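Local coordinates for protein glycosyltransferase Gtf1 (Streptococcus pneumoniae, PDB 4PQG) that is a glycosyltransferase of the GT-B clan that holds uridine-5'-diphosphate in a pocket formed by residues from widely separated parts of the chain, at residues L331-R336 with F362-S367; D344-A349 with L406-S411; L337-H342 with G368-L373. All coordinates share one frame; numbering follows the deposited sequence.

Interaction 1: L331-R336 with F362-S367; sequences LITASR and FDIYGS. With UDP (uridine-5'-diphosphate), chain C.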
# COMPACT_ATOMS: atom_id res chain seq x y z
N LEU A 331 16.44 -12.85 -14.38
CA LEU A 331 15.86 -11.51 -14.39
C LEU A 331 14.69 -11.42 -13.39
O LEU A 331 14.02 -12.40 -13.11
CB LEU A 331 15.39 -11.14 -15.81
CG LEU A 331 16.41 -11.33 -16.95
CD1 LEU A 331 15.76 -11.12 -18.32
CD2 LEU A 331 17.61 -10.41 -16.79
N ILE A 332 14.48 -10.23 -12.84
CA ILE A 332 13.42 -10.01 -11.86
C ILE A 332 12.70 -8.67 -12.10
O ILE A 332 13.30 -7.72 -12.59
CB ILE A 332 13.96 -10.17 -10.40
CG1 ILE A 332 12.84 -9.97 -9.36
CG2 ILE A 332 15.14 -9.24 -10.15
CD1 ILE A 332 13.32 -10.10 -7.92
N THR A 333 11.39 -8.65 -11.83
CA THR A 333 10.64 -7.40 -11.65
C THR A 333 9.69 -7.58 -10.47
O THR A 333 9.33 -8.71 -10.12
CB THR A 333 9.90 -6.92 -12.91
OG1 THR A 333 9.58 -5.53 -12.76
CG2 THR A 333 8.62 -7.68 -13.17
N ALA A 334 9.34 -6.47 -9.82
CA ALA A 334 8.52 -6.54 -8.60
C ALA A 334 7.62 -5.32 -8.57
O ALA A 334 8.09 -4.19 -8.44
CB ALA A 334 9.39 -6.62 -7.35
N SER A 335 6.32 -5.56 -8.74
CA SER A 335 5.33 -4.48 -8.77
C SER A 335 3.91 -5.02 -8.69
O SER A 335 3.65 -6.22 -8.93
CB SER A 335 5.48 -3.64 -10.05
OG SER A 335 4.99 -4.32 -11.20
N ARG A 336 2.99 -4.14 -8.35
CA ARG A 336 1.59 -4.38 -8.67
C ARG A 336 1.51 -4.81 -10.15
O ARG A 336 2.21 -4.25 -11.01
CB ARG A 336 0.76 -3.12 -8.47
CG ARG A 336 0.70 -2.62 -7.02
CD ARG A 336 -0.00 -1.26 -6.94
NE ARG A 336 0.84 -0.20 -7.50
CZ ARG A 336 0.52 0.54 -8.56
NH1 ARG A 336 -0.63 0.33 -9.20
NH2 ARG A 336 1.36 1.48 -8.98
N PHE A 362 12.98 -15.15 -15.93
CA PHE A 362 12.32 -13.89 -15.57
C PHE A 362 11.23 -14.20 -14.56
O PHE A 362 10.23 -14.80 -14.91
CB PHE A 362 11.70 -13.23 -16.82
CG PHE A 362 11.01 -11.90 -16.57
CD1 PHE A 362 11.43 -11.04 -15.55
CD2 PHE A 362 9.95 -11.49 -17.38
CE1 PHE A 362 10.80 -9.81 -15.33
CE2 PHE A 362 9.33 -10.27 -17.17
CZ PHE A 362 9.75 -9.43 -16.14
N ASP A 363 11.47 -13.83 -13.30
CA ASP A 363 10.49 -13.98 -12.23
C ASP A 363 9.77 -12.67 -11.97
O ASP A 363 10.40 -11.61 -11.88
CB ASP A 363 11.15 -14.51 -10.95
CG ASP A 363 11.42 -16.01 -11.01
OD1 ASP A 363 10.81 -16.72 -11.86
OD2 ASP A 363 12.24 -16.49 -10.20
N ILE A 364 8.44 -12.76 -11.87
CA ILE A 364 7.57 -11.59 -11.73
C ILE A 364 6.86 -11.63 -10.37
O ILE A 364 6.01 -12.49 -10.14
CB ILE A 364 6.54 -11.50 -12.89
CG1 ILE A 364 7.25 -11.32 -14.24
CG2 ILE A 364 5.56 -10.35 -12.68
CD1 ILE A 364 6.35 -11.57 -15.46
N TYR A 365 7.23 -10.71 -9.49
CA TYR A 365 6.66 -10.62 -8.14
C TYR A 365 5.58 -9.54 -8.08
O TYR A 365 5.70 -8.51 -8.72
CB TYR A 365 7.75 -10.31 -7.12
CG TYR A 365 8.70 -11.47 -6.92
CD1 TYR A 365 8.51 -12.37 -5.88
CD2 TYR A 365 9.77 -11.67 -7.79
CE1 TYR A 365 9.36 -13.44 -5.70
CE2 TYR A 365 10.63 -12.74 -7.61
CZ TYR A 365 10.42 -13.63 -6.57
OH TYR A 365 11.28 -14.69 -6.41
N GLY A 366 4.52 -9.81 -7.32
CA GLY A 366 3.42 -8.86 -7.16
C GLY A 366 2.07 -9.47 -7.47
O GLY A 366 1.99 -10.63 -7.87
N SER A 367 1.01 -8.70 -7.27
CA SER A 367 -0.36 -9.13 -7.57
C SER A 367 -1.08 -8.04 -8.31
O SER A 367 -0.69 -6.88 -8.23
CB SER A 367 -1.14 -9.45 -6.29
OG SER A 367 -0.45 -10.43 -5.56
N1 UDP C . 6.27 -5.41 -2.96
C2 UDP C . 6.33 -6.56 -2.14
N3 UDP C . 6.19 -7.76 -2.69
C4 UDP C . 5.99 -7.93 -4.01
C5 UDP C . 5.92 -6.82 -4.85
C6 UDP C . 6.08 -5.55 -4.29
O2 UDP C . 6.52 -6.47 -0.90
O4 UDP C . 5.87 -9.09 -4.45
C1' UDP C . 6.47 -4.10 -2.32
C2' UDP C . 7.87 -3.60 -2.67
O2' UDP C . 8.91 -4.08 -1.80
C3' UDP C . 7.75 -2.08 -2.61
C4' UDP C . 6.27 -1.82 -2.87
O4' UDP C . 5.60 -3.10 -2.83
O3' UDP C . 8.09 -1.60 -1.31
C5' UDP C . 6.00 -1.20 -4.24
O5' UDP C . 6.45 0.15 -4.21
PA UDP C . 6.86 0.93 -5.55
O1A UDP C . 7.26 2.33 -5.19
O2A UDP C . 7.87 0.05 -6.26
O3A UDP C . 5.61 0.84 -6.56
PB UDP C . 4.10 1.41 -6.43
O1B UDP C . 3.81 1.96 -7.81
O2B UDP C . 3.27 0.20 -6.04
O3B UDP C . 4.15 2.51 -5.39
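The F362 ring lies with its edge, near its plane, against the carbonyl carbons of L331 and I332, while the T333 methyl CG2 reaches F362 CZ obliquely at 3.6 Å. I364 CG1, from the ring's own strand, sits over one face near the rim. With CG anti to the backbone N (chi1 -179°), F362 swings across toward the neighbouring strand. Beyond it the T333 methyl also touches CG1 and CG2 of I364. F362, on V350, and I364, on I343 and V347, pack against helix 343-353. On the opposite side, the Y365 ring turns its edge to the carbonyl oxygen of T333, and I332 CD1 comes obliquely to Y365 CE2 at 3.8 Å. The phenol OH, like OD2 of D363, is hydrogen-bonded to Y402, whereas T333 OG1 is bound to the L406 carbonyl.

Between these two layers of side chains the strands run parallel and in register. D363 N donates to L331 O, T333 N to D363 O (3.1 Å), Y365 N to T333 O, and S335 N to Y365 O (3.0 Å). Past the last bridge, G366 takes a positive phi of 127° and its CA makes a CA-H...O contact of 3.2 Å with S335 O; having no side chain to run into that oxygen, the glycine lets the chains stay this close.

The guanidinium of R336 meets the diphosphate edge-on, with PB in its plane. NE donates to UDP O2B at 2.9 Å and NH2 to UDP O1B at 2.8 Å, both almost straight, and this paired grip fixes the rotation of the group; NH2 also makes a salt bridge with E340. UDP O4 lies 3.5 Å from Y365 CB. These are adjacent strands of a beta-alpha-beta unit in a Rossmann-like domain of the GT-B fold, with the nucleotide bound at their C-terminal ends.

Interaction 2: D344-A349 with L406-S411; sequences DWLVKA and LTASTS. With NAG (2-acetamido-2-deoxy-beta-D-glucopyranose), chain D.
L346 lays a methyl against a backbone carbonyl: its CD1 is 3.6 Å from L406 O, in a contact whose two segments are joined by van der Waals packing alone. The leucine is the main wedge. Its CG stands 3.7 Å from A408 CB, CD2 comes equally near that methyl, and both methyls reach L406 CB, CD1 at 3.9 Å. The two leucines lie alongside each other, pointing opposite ways, and the L346 branch touches both L406 CB and A408 CB. L346 already points at the loop, and with CG anti to the carbonyl carbon (chi1 -63°) both methyls come to bear on it.

One residue earlier, W345 meets A408 and T410 more loosely. Its CB is 4.4 Å from A408 CB, and CZ3 of the indole approaches T410 CG2 obliquely at 4.2 Å, the two side chains roughly perpendicular. The T410 hydroxyl is hydrogen-bonded to H342 NE2, and the H342 ring in turn stacks with that of W345. Farther on, S411 N makes a weak bond of 3.4 Å to S409 OG, which is also tied to E412, and S411 O touches the acetamide methyl C8 of NAG at 3.3 Å.

The loop leaves strand 404-406 at the centre of the parallel sheet in a Rossmann-like domain of the GT-B fold. Helix 343-353 packs on this sheet between helices 371-380 and 458-474: L346 also touches F362 of strand 361-365, V347 packs on helix 371-380, and W345, L346 and A349 meet helix 458-474.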
# COMPACT_ATOMS: atom_id res chain seq x y z
N ASP A 344 3.72 -6.63 -19.40
CA ASP A 344 3.54 -7.37 -20.66
C ASP A 344 4.63 -7.07 -21.68
O ASP A 344 5.10 -7.97 -22.37
CB ASP A 344 2.14 -7.19 -21.25
CG ASP A 344 1.79 -5.74 -21.49
OD1 ASP A 344 1.94 -4.94 -20.53
OD2 ASP A 344 1.36 -5.40 -22.62
N TRP A 345 5.06 -5.81 -21.75
CA TRP A 345 6.21 -5.43 -22.56
C TRP A 345 7.46 -6.14 -22.14
O TRP A 345 8.23 -6.59 -23.01
CB TRP A 345 6.42 -3.92 -22.56
CG TRP A 345 5.26 -3.12 -23.12
CD1 TRP A 345 4.19 -3.58 -23.88
CD2 TRP A 345 5.05 -1.66 -23.02
NE1 TRP A 345 3.35 -2.55 -24.22
CE2 TRP A 345 3.80 -1.38 -23.74
CE3 TRP A 345 5.72 -0.62 -22.40
CZ2 TRP A 345 3.28 -0.10 -23.83
CZ3 TRP A 345 5.18 0.68 -22.49
CH2 TRP A 345 3.99 0.93 -23.20
N LEU A 346 7.69 -6.28 -20.83
CA LEU A 346 8.86 -7.01 -20.34
C LEU A 346 8.82 -8.49 -20.70
O LEU A 346 9.85 -9.07 -21.09
CB LEU A 346 9.02 -6.87 -18.82
CG LEU A 346 9.28 -5.46 -18.29
CD1 LEU A 346 9.40 -5.51 -16.77
CD2 LEU A 346 10.54 -4.89 -18.93
N VAL A 347 7.65 -9.10 -20.55
CA VAL A 347 7.51 -10.52 -20.87
C VAL A 347 7.86 -10.77 -22.35
O VAL A 347 8.69 -11.64 -22.65
CB VAL A 347 6.10 -11.08 -20.51
CG1 VAL A 347 5.91 -12.49 -21.06
CG2 VAL A 347 5.90 -11.10 -19.00
N LYS A 348 7.26 -9.99 -23.25
CA LYS A 348 7.58 -10.07 -24.70
C LYS A 348 9.05 -9.81 -25.05
O LYS A 348 9.62 -10.45 -25.95
CB LYS A 348 6.66 -9.16 -25.51
CG LYS A 348 5.18 -9.50 -25.32
CD LYS A 348 4.30 -8.86 -26.37
CE LYS A 348 2.88 -9.39 -26.28
NZ LYS A 348 2.09 -8.94 -27.46
N ALA A 349 9.67 -8.88 -24.33
CA ALA A 349 11.09 -8.59 -24.47
C ALA A 349 11.94 -9.79 -24.05
O ALA A 349 12.91 -10.16 -24.75
CB ALA A 349 11.48 -7.36 -23.68
N LEU A 406 14.38 -5.60 -14.19
CA LEU A 406 13.68 -4.95 -15.31
C LEU A 406 12.41 -4.17 -14.91
O LEU A 406 11.62 -4.63 -14.11
CB LEU A 406 13.25 -6.01 -16.33
CG LEU A 406 14.28 -6.98 -16.91
CD1 LEU A 406 13.59 -7.90 -17.91
CD2 LEU A 406 15.41 -6.20 -17.57
N THR A 407 12.20 -3.01 -15.53
CA THR A 407 11.01 -2.19 -15.33
C THR A 407 10.67 -1.59 -16.67
O THR A 407 11.56 -1.13 -17.40
CB THR A 407 11.22 -1.05 -14.28
OG1 THR A 407 10.20 -0.06 -14.43
CG2 THR A 407 12.59 -0.37 -14.47
N ALA A 408 9.38 -1.64 -16.99
CA ALA A 408 8.78 -0.97 -18.13
C ALA A 408 7.73 0.04 -17.66
O ALA A 408 6.88 0.48 -18.43
CB ALA A 408 8.15 -2.01 -19.03
N SER A 409 7.77 0.39 -16.38
CA SER A 409 6.91 1.43 -15.86
C SER A 409 7.21 2.74 -16.57
O SER A 409 8.38 3.13 -16.75
CB SER A 409 7.10 1.59 -14.34
OG SER A 409 6.33 2.68 -13.86
N THR A 410 6.14 3.42 -16.98
CA THR A 410 6.27 4.67 -17.69
C THR A 410 6.36 5.90 -16.76
O THR A 410 6.50 7.03 -17.24
CB THR A 410 5.13 4.83 -18.73
OG1 THR A 410 3.91 4.31 -18.19
CG2 THR A 410 5.48 4.01 -19.98
N SER A 411 6.31 5.67 -15.44
CA SER A 411 6.40 6.76 -14.48
C SER A 411 6.55 6.27 -13.05
O SER A 411 5.80 5.40 -12.61
CB SER A 411 5.17 7.68 -14.58
OG SER A 411 5.18 8.66 -13.55
C1 NAG D . 3.85 5.21 -5.56
C2 NAG D . 4.58 5.64 -6.82
C3 NAG D . 5.96 5.09 -6.47
C4 NAG D . 6.43 5.55 -5.08
C5 NAG D . 5.33 5.31 -4.02
C6 NAG D . 5.73 5.66 -2.59
C7 NAG D . 4.06 5.51 -9.20
C8 NAG D . 3.53 4.62 -10.29
N2 NAG D . 4.09 4.96 -8.00
O1 NAG D . 2.55 4.70 -5.60
O3 NAG D . 6.92 5.39 -7.47
O4 NAG D . 7.58 4.81 -4.74
O5 NAG D . 4.19 6.05 -4.47
O6 NAG D . 5.88 7.06 -2.54
O7 NAG D . 4.42 6.67 -9.45

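Interaction 3: L337-H342 with G368-L373; sequences LAKEKH and GGEDSL. With UDP (uridine-5'-diphosphate), chain C.
L337 O accepts a hydrogen bond from the type I beta turn G368-D371: E370, the third residue of the turn, donates its backbone N to this oxygen at 2.9 Å. G369 N also lies close to L337 O, but at an angle too poor for a bond. The turn leads into helix 371-380 in the nucleotide-binding half of the GT-B fold. Within the turn, D371 N is bound to G368 O (3.1 Å), while L337 N is satisfied by S367 O. In the facing loop, the 3-10 segment 339-341 is closed by K341 N to A338 O (3.0 Å) and H342 N to K339 O; H342 then takes the N-cap position of helix 343-353.

L337 also makes the apolar part of the contact. Its CB lies over the backbone of G368, and L337 CD1 meets D371 CB at 3.8 Å.

The end of K341 leads away from this contact. Bent at chi2 (-71°), its chain carries NZ to UDP O1B at 2.8 Å, with a weak second bond to UDP O3A, and NZ also makes a salt bridge with E412.

On the exposed side, the E370 chain folds back at chi2 (-62°) across A338 to K339, whose CG lies over the face of the carboxylate, NZ reaching OE2 from the same side. K339 NZ closes a salt bridge with E370 OE2 at 3.1 Å, arriving from above the carboxylate plane, 41° out of it.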
# COMPACT_ATOMS: atom_id res chain seq x y z
N LEU A 337 0.66 -5.79 -10.43
CA LEU A 337 0.43 -6.21 -11.81
C LEU A 337 -0.65 -5.32 -12.43
O LEU A 337 -1.81 -5.71 -12.58
CB LEU A 337 0.08 -7.70 -11.88
CG LEU A 337 0.92 -8.65 -11.03
CD1 LEU A 337 0.43 -10.08 -11.22
CD2 LEU A 337 2.44 -8.54 -11.29
N ALA A 338 -0.22 -4.12 -12.78
CA ALA A 338 -1.11 -3.05 -13.13
C ALA A 338 -0.65 -2.54 -14.48
O ALA A 338 0.54 -2.62 -14.79
CB ALA A 338 -1.04 -1.94 -12.08
N LYS A 339 -1.59 -2.02 -15.26
CA LYS A 339 -1.31 -1.53 -16.61
C LYS A 339 -0.13 -0.58 -16.68
O LYS A 339 0.73 -0.75 -17.53
CB LYS A 339 -2.54 -0.86 -17.22
CG LYS A 339 -3.65 -1.82 -17.56
CD LYS A 339 -4.82 -1.12 -18.24
CE LYS A 339 -5.83 -2.14 -18.76
NZ LYS A 339 -6.07 -3.23 -17.79
N GLU A 340 -0.08 0.40 -15.76
CA GLU A 340 0.99 1.43 -15.76
C GLU A 340 2.42 0.88 -15.55
O GLU A 340 3.40 1.61 -15.77
CB GLU A 340 0.68 2.54 -14.73
CG GLU A 340 0.81 2.09 -13.26
CD GLU A 340 0.27 3.10 -12.25
OE1 GLU A 340 -0.05 4.26 -12.62
OE2 GLU A 340 0.15 2.73 -11.05
N LYS A 341 2.53 -0.38 -15.15
CA LYS A 341 3.84 -1.04 -15.00
C LYS A 341 4.26 -1.78 -16.29
O LYS A 341 5.43 -2.15 -16.44
CB LYS A 341 3.84 -2.03 -13.81
CG LYS A 341 3.50 -1.41 -12.45
CD LYS A 341 4.61 -0.50 -11.91
CE LYS A 341 4.20 0.18 -10.61
NZ LYS A 341 5.34 0.72 -9.81
N HIS A 342 3.30 -2.02 -17.19
CA HIS A 342 3.55 -2.62 -18.51
C HIS A 342 4.41 -3.84 -18.48
O HIS A 342 5.31 -4.00 -19.33
CB HIS A 342 4.17 -1.60 -19.47
CG HIS A 342 3.43 -0.30 -19.54
ND1 HIS A 342 2.34 -0.13 -20.32
CD2 HIS A 342 3.65 0.91 -18.90
CE1 HIS A 342 1.89 1.14 -20.19
NE2 HIS A 342 2.70 1.77 -19.31
N GLY A 368 -2.13 -8.40 -9.02
CA GLY A 368 -2.93 -7.40 -9.73
C GLY A 368 -3.63 -7.99 -10.94
O GLY A 368 -3.32 -9.12 -11.37
N GLY A 369 -4.57 -7.21 -11.49
CA GLY A 369 -5.45 -7.68 -12.55
C GLY A 369 -4.76 -8.02 -13.85
O GLY A 369 -5.35 -8.67 -14.71
N GLU A 370 -3.50 -7.59 -14.02
CA GLU A 370 -2.76 -7.94 -15.24
C GLU A 370 -2.32 -9.38 -15.30
O GLU A 370 -1.89 -9.84 -16.36
CB GLU A 370 -1.57 -7.00 -15.49
CG GLU A 370 -1.98 -5.58 -15.83
CD GLU A 370 -2.79 -5.50 -17.10
OE1 GLU A 370 -2.20 -5.49 -18.19
OE2 GLU A 370 -4.04 -5.42 -17.02
N ASP A 371 -2.43 -10.11 -14.19
CA ASP A 371 -2.04 -11.52 -14.17
C ASP A 371 -2.66 -12.36 -15.29
O ASP A 371 -1.98 -13.22 -15.86
CB ASP A 371 -2.23 -12.20 -12.80
CG ASP A 371 -3.65 -12.08 -12.26
OD1 ASP A 371 -4.58 -11.65 -12.98
OD2 ASP A 371 -3.84 -12.40 -11.07
N SER A 372 -3.94 -12.12 -15.61
CA SER A 372 -4.59 -12.86 -16.69
C SER A 372 -3.89 -12.66 -18.04
O SER A 372 -3.56 -13.63 -18.72
CB SER A 372 -6.07 -12.51 -16.80
OG SER A 372 -6.75 -12.85 -15.61
N LEU A 373 -3.65 -11.40 -18.42
CA LEU A 373 -2.90 -11.11 -19.63
C LEU A 373 -1.50 -11.75 -19.61
O LEU A 373 -1.08 -12.35 -20.59
CB LEU A 373 -2.82 -9.59 -19.89
CG LEU A 373 -1.93 -9.12 -21.04
CD1 LEU A 373 -2.34 -9.76 -22.37
CD2 LEU A 373 -1.94 -7.60 -21.16
N1 UDP C . 6.27 -5.41 -2.96
C2 UDP C . 6.33 -6.56 -2.14
N3 UDP C . 6.19 -7.76 -2.69
C4 UDP C . 5.99 -7.93 -4.01
C5 UDP C . 5.92 -6.82 -4.85
C6 UDP C . 6.08 -5.55 -4.29
O2 UDP C . 6.52 -6.47 -0.90
O4 UDP C . 5.87 -9.09 -4.45
C1' UDP C . 6.47 -4.10 -2.32
C2' UDP C . 7.87 -3.60 -2.67
O2' UDP C . 8.91 -4.08 -1.80
C3' UDP C . 7.75 -2.08 -2.61
C4' UDP C . 6.27 -1.82 -2.87
O4' UDP C . 5.60 -3.10 -2.83
O3' UDP C . 8.09 -1.60 -1.31
C5' UDP C . 6.00 -1.20 -4.24
O5' UDP C . 6.45 0.15 -4.21
PA UDP C . 6.86 0.93 -5.55
O1A UDP C . 7.26 2.33 -5.19
O2A UDP C . 7.87 0.05 -6.26
O3A UDP C . 5.61 0.84 -6.56
PB UDP C . 4.10 1.41 -6.43
O1B UDP C . 3.81 1.96 -7.81
O2B UDP C . 3.27 0.20 -6.04
O3B UDP C . 4.15 2.51 -5.39

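All three interactions belong to one parallel-sheet domain and cluster on the same side of the chain's centre, their centres 10 to 11 Å apart. Along the sequence the first segments run 331-336, 337-342 and 344-349, from strand 330-334 through a loop into helix 343-353; their partners follow as 362-367, 368-373 and 406-411, so the contacts interlock. Interaction 1 pairs neighbouring strands, interaction 3 joins the loops that continue from both of them, and interaction 2 sets the intervening helix against the loop after strand 404-406, on the other side of strand 330-334. Interactions 1 and 3 both contact UDP, and NAG is touched from all three, consistent with a shared ligand-facing edge.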